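Local coordinates for nitroreductase family protein (Lactobacillus plantarum, PDB 4QLX), which is an FMN-dependent enone reductase that probably uses NADH to saturate 10-oxo-11-octadecenoate, in a pathway that saturates polyunsaturated fatty acids, at residues H23-G35 with M192-L204. Sequence-based numbering, arbitrary orientation.
With FMN (flavin mononucleotide), chain C; KTC (10-oxooctadecanoic acid), chain I.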
loop_
_atom_site.group_PDB
_atom_site.type_symbol
_atom_site.label_atom_id
_atom_site.label_comp_id
_atom_site.label_asym_id
_atom_site.label_seq_id
_atom_site.Cartn_x
_atom_site.Cartn_y
_atom_site.Cartn_z
ATOM N N HIS A 23 0.278 -12.004 -7.787
ATOM C CA HIS A 23 1.167 -12.887 -7.062
ATOM C C HIS A 23 2.573 -12.337 -7.122
ATOM O O HIS A 23 2.933 -11.655 -8.078
ATOM C CB HIS A 23 1.131 -14.314 -7.650
ATOM C CG HIS A 23 -0.229 -14.939 -7.640
ATOM N ND1 HIS A 23 -0.731 -15.611 -6.547
ATOM C CD2 HIS A 23 -1.190 -15.002 -8.593
ATOM C CE1 HIS A 23 -1.944 -16.055 -6.823
ATOM N NE2 HIS A 23 -2.247 -15.698 -8.059
ATOM N N SER A 24 3.371 -12.653 -6.112
ATOM C CA SER A 24 4.792 -12.393 -6.171
ATOM C C SER A 24 5.430 -13.207 -7.274
ATOM O O SER A 24 5.421 -14.446 -7.233
ATOM C CB SER A 24 5.457 -12.703 -4.842
ATOM O OG SER A 24 5.290 -11.613 -3.946
ATOM N N VAL A 25 5.978 -12.516 -8.269
ATOM C CA VAL A 25 6.740 -13.183 -9.332
ATOM C C VAL A 25 8.222 -12.885 -9.134
ATOM O O VAL A 25 8.599 -11.730 -8.940
ATOM C CB VAL A 25 6.261 -12.742 -10.721
ATOM C CG1 VAL A 25 7.143 -13.316 -11.822
ATOM C CG2 VAL A 25 4.792 -13.153 -10.917
ATOM N N ARG A 26 9.057 -13.931 -9.159
ATOM C CA ARG A 26 10.459 -13.797 -8.804
ATOM C C ARG A 26 11.389 -14.124 -9.973
ATOM O O ARG A 26 12.567 -13.762 -9.960
ATOM C CB ARG A 26 10.786 -14.693 -7.602
ATOM C CG ARG A 26 10.194 -14.193 -6.292
ATOM C CD ARG A 26 10.309 -15.219 -5.167
ATOM N NE ARG A 26 9.606 -14.753 -3.970
ATOM C CZ ARG A 26 8.321 -14.995 -3.717
ATOM N NH1 ARG A 26 7.589 -15.713 -4.571
ATOM N NH2 ARG A 26 7.765 -14.518 -2.611
ATOM N N GLN A 27 10.860 -14.798 -10.983
ATOM C CA GLN A 27 11.638 -15.088 -12.182
ATOM C C GLN A 27 10.971 -14.426 -13.357
ATOM O O GLN A 27 9.825 -14.727 -13.683
ATOM C CB GLN A 27 11.756 -16.593 -12.421
ATOM C CG GLN A 27 12.438 -17.352 -11.320
ATOM C CD GLN A 27 12.681 -18.809 -11.712
ATOM O OE1 GLN A 27 12.579 -19.180 -12.892
ATOM N NE2 GLN A 27 12.989 -19.641 -10.724
ATOM N N PHE A 28 11.674 -13.501 -13.989
ATOM C CA PHE A 28 11.083 -12.779 -15.094
ATOM C C PHE A 28 11.705 -13.214 -16.402
ATOM O O PHE A 28 12.747 -13.854 -16.410
ATOM C CB PHE A 28 11.243 -11.271 -14.881
ATOM C CG PHE A 28 10.751 -10.812 -13.547
ATOM C CD1 PHE A 28 11.603 -10.792 -12.450
ATOM C CD2 PHE A 28 9.426 -10.444 -13.377
ATOM C CE1 PHE A 28 11.142 -10.378 -11.216
ATOM C CE2 PHE A 28 8.956 -10.023 -12.152
ATOM C CZ PHE A 28 9.808 -9.998 -11.068
ATOM N N ASP A 29 11.048 -12.881 -17.503
ATOM C CA ASP A 29 11.631 -13.101 -18.815
ATOM C C ASP A 29 12.764 -12.101 -19.042
ATOM O O ASP A 29 12.518 -10.895 -19.153
ATOM C CB ASP A 29 10.569 -12.969 -19.900
ATOM C CG ASP A 29 11.096 -13.333 -21.281
ATOM O OD1 ASP A 29 12.329 -13.490 -21.437
ATOM O OD2 ASP A 29 10.279 -13.445 -22.217
ATOM N N PRO A 30 14.013 -12.602 -19.122
ATOM C CA PRO A 30 15.174 -11.726 -19.317
ATOM C C PRO A 30 15.251 -11.137 -20.725
ATOM O O PRO A 30 16.097 -10.279 -20.958
ATOM C CB PRO A 30 16.362 -12.660 -19.054
ATOM C CG PRO A 30 15.854 -14.013 -19.476
ATOM C CD PRO A 30 14.408 -14.027 -19.056
ATOM N N ASN A 31 14.392 -11.579 -21.638
ATOM C CA ASN A 31 14.369 -10.998 -22.978
ATOM C C ASN A 31 13.497 -9.753 -23.091
ATOM O O ASN A 31 13.555 -9.048 -24.106
ATOM C CB ASN A 31 13.885 -12.022 -24.000
ATOM C CG ASN A 31 14.825 -13.201 -24.121
ATOM O OD1 ASN A 31 16.039 -13.030 -24.156
ATOM N ND2 ASN A 31 14.265 -14.406 -24.138
ATOM N N VAL A 32 12.670 -9.493 -22.078
ATOM C CA VAL A 32 11.821 -8.302 -22.125
ATOM C C VAL A 32 12.397 -7.203 -21.246
ATOM O O VAL A 32 12.746 -7.404 -20.073
ATOM C CB VAL A 32 10.359 -8.593 -21.713
ATOM C CG1 VAL A 32 9.821 -9.798 -22.473
ATOM C CG2 VAL A 32 10.261 -8.823 -20.244
ATOM N N LYS A 33 12.531 -6.033 -21.849
ATOM C CA LYS A 33 13.044 -4.878 -21.143
ATOM C C LYS A 33 11.955 -3.807 -21.131
ATOM O O LYS A 33 11.161 -3.688 -22.067
ATOM C CB LYS A 33 14.346 -4.375 -21.791
ATOM C CG LYS A 33 14.389 -2.876 -22.028
ATOM C CD LYS A 33 15.706 -2.427 -22.663
ATOM C CE LYS A 33 15.695 -0.916 -22.909
ATOM N NZ LYS A 33 15.645 -0.120 -21.641
ATOM N N ILE A 34 11.882 -3.066 -20.038
ATOM C CA ILE A 34 10.936 -1.970 -19.953
ATOM C C ILE A 34 11.709 -0.667 -20.132
ATOM O O ILE A 34 12.695 -0.431 -19.438
ATOM C CB ILE A 34 10.178 -2.006 -18.614
ATOM C CG1 ILE A 34 9.463 -3.357 -18.467
ATOM C CG2 ILE A 34 9.188 -0.835 -18.516
ATOM C CD1 ILE A 34 8.980 -3.674 -17.054
ATOM N N GLY A 35 11.282 0.150 -21.091
ATOM C CA GLY A 35 11.892 1.451 -21.321
ATOM C C GLY A 35 11.826 2.317 -20.075
ATOM O O GLY A 35 10.889 2.202 -19.283
ATOM N N MET A 192 12.138 -1.057 0.977
ATOM C CA MET A 192 11.914 -2.256 0.172
ATOM C C MET A 192 12.300 -2.063 -1.289
ATOM O O MET A 192 12.283 -0.950 -1.809
ATOM C CB MET A 192 10.442 -2.709 0.254
ATOM C CG MET A 192 9.449 -1.746 -0.415
ATOM S SD MET A 192 7.738 -2.335 -0.529
ATOM C CE MET A 192 7.155 -2.017 1.138
ATOM N N GLY A 193 12.646 -3.166 -1.949
ATOM C CA GLY A 193 12.824 -3.161 -3.390
ATOM C C GLY A 193 11.569 -3.672 -4.074
ATOM O O GLY A 193 10.833 -4.495 -3.520
ATOM N N ILE A 194 11.304 -3.161 -5.267
ATOM C CA ILE A 194 10.235 -3.686 -6.110
ATOM C C ILE A 194 10.867 -4.192 -7.402
ATOM O O ILE A 194 11.304 -3.392 -8.231
ATOM C CB ILE A 194 9.162 -2.631 -6.452
ATOM C CG1 ILE A 194 8.568 -1.968 -5.193
ATOM C CG2 ILE A 194 8.063 -3.227 -7.320
ATOM C CD1 ILE A 194 7.879 -2.907 -4.232
ATOM N N ALA A 195 10.934 -5.511 -7.578
ATOM C CA ALA A 195 11.427 -6.064 -8.835
ATOM C C ALA A 195 10.281 -6.133 -9.822
ATOM O O ALA A 195 9.213 -6.599 -9.474
ATOM C CB ALA A 195 12.045 -7.460 -8.619
ATOM N N ILE A 196 10.507 -5.686 -11.055
ATOM C CA ILE A 196 9.453 -5.642 -12.071
ATOM C C ILE A 196 9.904 -6.291 -13.389
ATOM O O ILE A 196 11.053 -6.126 -13.807
ATOM C CB ILE A 196 9.022 -4.176 -12.370
ATOM C CG1 ILE A 196 8.626 -3.432 -11.084
ATOM C CG2 ILE A 196 7.906 -4.116 -13.405
ATOM C CD1 ILE A 196 8.145 -1.971 -11.337
ATOM N N GLY A 197 9.001 -7.022 -14.041
ATOM C CA GLY A 197 9.249 -7.521 -15.386
ATOM C C GLY A 197 8.085 -8.348 -15.895
ATOM O O GLY A 197 7.028 -8.370 -15.268
ATOM N N LYS A 198 8.269 -9.011 -17.037
ATOM C CA LYS A 198 7.296 -9.981 -17.547
ATOM C C LYS A 198 7.524 -11.322 -16.895
ATOM O O LYS A 198 8.659 -11.779 -16.811
ATOM C CB LYS A 198 7.400 -10.163 -19.069
ATOM C CG LYS A 198 6.633 -9.170 -19.918
ATOM C CD LYS A 198 5.144 -9.480 -19.928
ATOM C CE LYS A 198 4.865 -10.867 -20.485
ATOM N NZ LYS A 198 3.393 -11.122 -20.570
ATOM N N ALA A 199 6.447 -11.962 -16.461
ATOM C CA ALA A 199 6.549 -13.260 -15.811
ATOM C C ALA A 199 7.179 -14.271 -16.754
ATOM O O ALA A 199 6.893 -14.274 -17.957
ATOM C CB ALA A 199 5.176 -13.740 -15.352
ATOM N N ALA A 200 8.058 -15.104 -16.204
ATOM C CA ALA A 200 8.659 -16.207 -16.946
ATOM C C ALA A 200 7.580 -17.133 -17.500
ATOM O O ALA A 200 6.772 -17.680 -16.746
ATOM C CB ALA A 200 9.619 -16.979 -16.051
ATOM N N GLN A 201 7.571 -17.316 -18.816
ATOM C CA GLN A 201 6.491 -18.037 -19.485
ATOM C C GLN A 201 6.827 -19.499 -19.790
ATOM O O GLN A 201 7.984 -19.906 -19.705
ATOM C CB GLN A 201 6.121 -17.312 -20.780
ATOM C CG GLN A 201 7.329 -16.936 -21.621
ATOM C CD GLN A 201 6.984 -15.956 -22.724
ATOM O OE1 GLN A 201 5.961 -15.270 -22.660
ATOM N NE2 GLN A 201 7.838 -15.881 -23.742
ATOM N N GLU A 202 5.798 -20.275 -20.140
ATOM C CA GLU A 202 5.952 -21.664 -20.583
ATOM C C GLU A 202 6.788 -21.743 -21.862
ATOM O O GLU A 202 6.628 -20.914 -22.764
ATOM C CB GLU A 202 4.575 -22.315 -20.815
ATOM C CG GLU A 202 4.620 -23.776 -21.317
ATOM C CD GLU A 202 3.317 -24.231 -21.984
ATOM O OE1 GLU A 202 3.249 -24.229 -23.241
ATOM O OE2 GLU A 202 2.369 -24.605 -21.253
ATOM N N PRO A 203 7.698 -22.730 -21.944
ATOM C CA PRO A 203 8.478 -22.919 -23.173
ATOM C C PRO A 203 7.601 -23.073 -24.420
ATOM O O PRO A 203 6.574 -23.752 -24.383
ATOM C CB PRO A 203 9.264 -24.204 -22.893
ATOM C CG PRO A 203 8.559 -24.849 -21.725
ATOM C CD PRO A 203 8.055 -23.720 -20.915
ATOM N N LEU A 204 8.011 -22.430 -25.508
ATOM C CA LEU A 204 7.334 -22.568 -26.793
ATOM C C LEU A 204 7.250 -24.029 -27.244
ATOM O O LEU A 204 8.234 -24.781 -27.158
ATOM C CB LEU A 204 8.046 -21.727 -27.855
ATOM C CG LEU A 204 7.582 -21.889 -29.305
ATOM C CD1 LEU A 204 6.175 -21.322 -29.493
ATOM C CD2 LEU A 204 8.556 -21.218 -30.253
HETATM N N1 FMN C . 9.820 -12.243 -1.268
HETATM C C2 FMN C . 11.097 -12.731 -1.456
HETATM O O2 FMN C . 11.296 -13.676 -2.208
HETATM N N3 FMN C . 12.170 -12.176 -0.810
HETATM C C4 FMN C . 11.967 -11.111 0.035
HETATM O O4 FMN C . 12.915 -10.612 0.627
HETATM C C4A FMN C . 10.687 -10.621 0.242
HETATM N N5 FMN C . 10.503 -9.562 1.093
HETATM C C5A FMN C . 9.249 -9.037 1.295
HETATM C C6 FMN C . 9.138 -7.962 2.157
HETATM C C7 FMN C . 7.897 -7.397 2.388
HETATM C C7M FMN C . 7.759 -6.227 3.310
HETATM C C8 FMN C . 6.782 -7.918 1.756
HETATM C C8M FMN C . 5.469 -7.264 2.033
HETATM C C9 FMN C . 6.895 -9.005 0.882
HETATM C C9A FMN C . 8.147 -9.578 0.647
HETATM N N10 FMN C . 8.334 -10.673 -0.208
HETATM C C10 FMN C . 9.606 -11.181 -0.409
HETATM C "C1'" FMN C . 7.189 -11.324 -0.943
HETATM C "C2'" FMN C . 6.340 -12.147 0.052
HETATM O "O2'" FMN C . 6.993 -13.349 0.399
HETATM C "C3'" FMN C . 4.948 -12.459 -0.492
HETATM O "O3'" FMN C . 4.231 -11.240 -0.590
HETATM C "C4'" FMN C . 4.120 -13.406 0.390
HETATM O "O4'" FMN C . 4.693 -14.692 0.497
HETATM C "C5'" FMN C . 2.703 -13.537 -0.163
HETATM O "O5'" FMN C . 2.716 -14.022 -1.489
HETATM P P FMN C . 2.072 -13.142 -2.678
HETATM O O1P FMN C . 2.292 -13.919 -3.959
HETATM O O2P FMN C . 2.760 -11.789 -2.749
HETATM O O3P FMN C . 0.592 -12.936 -2.453
HETATM O O1 KTC I . 9.914 -21.250 -5.197
HETATM C C17 KTC I . 9.308 -20.231 -4.872
HETATM O O KTC I . 8.386 -19.712 -5.686
HETATM C C16 KTC I . 9.591 -19.563 -3.549
HETATM C C15 KTC I . 8.302 -19.501 -2.744
HETATM C C14 KTC I . 8.209 -18.187 -1.983
HETATM C C13 KTC I . 9.311 -18.072 -0.941
HETATM C C12 KTC I . 9.145 -16.815 -0.103
HETATM C C11 KTC I . 9.971 -16.916 1.172
HETATM C C10 KTC I . 9.825 -15.655 2.026
HETATM C C9 KTC I . 10.569 -14.483 1.408
HETATM C C8 KTC I . 10.194 -13.244 2.180
HETATM O O2 KTC I . 9.040 -12.825 2.159
HETATM C C7 KTC I . 11.252 -12.537 2.991
HETATM C C6 KTC I . 10.616 -11.340 3.682
HETATM C C5 KTC I . 11.668 -10.274 3.943
HETATM C C4 KTC I . 12.215 -10.412 5.356
HETATM C C3 KTC I . 13.618 -9.837 5.381
HETATM C C2 KTC I . 13.853 -9.019 6.638
HETATM C C1 KTC I . 15.333 -9.034 7.024
HETATM C C KTC I . 16.249 -8.631 5.883
HETATM O O HOH W 1 11.144 -9.197 -17.400
#
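Phe28 lays its ring along Ala195, Ile196 and Gly197, residues of a central strand in the antiparallel sheet of this nitroreductase-family flavoprotein. Phe28 CB lies 3.3 Å from Lys198 O. With CG turned beside the backbone N (chi1 -52°), the ring runs back along the strand: CD2 lies 3.5 Å from Gly197 N, with CE2 about as near, the carbonyl carbon of Ile196 sits over one face near the rim, and at the far end CZ nears Ala195 O while CE1 meets Ala195 CB at 4.0 Å. A single beta bridge, Phe28 with Ala199, joins the backbones: Asp29 N donates to Lys198 O (2.7 Å) and Ala200 N to Gln27 O (3.1 Å). Val25 CG1 packs on Ala199, and Ile34 CD1 meets Ile196 CG2 with the two side chains roughly perpendicular. The same 23-35 loop reaches the cofactor: Ser24 N and OG donate to the FMN phosphate, and Arg26 NE gives a 2.7 Å bond to flavin O2 while C14 of the bound 10-oxooctadecanoic acid lies over one guanidinium face. Asp29 opens a type I turn to Val32, and its OD1 adds an Asx turn by taking the Asn31 N-H from above the carboxylate plane. Beyond it, Val32 CG2 presses tightly on Lys198 CB, and one water donates to Asp29 O and accepts from Lys198 N at 2.9 Å.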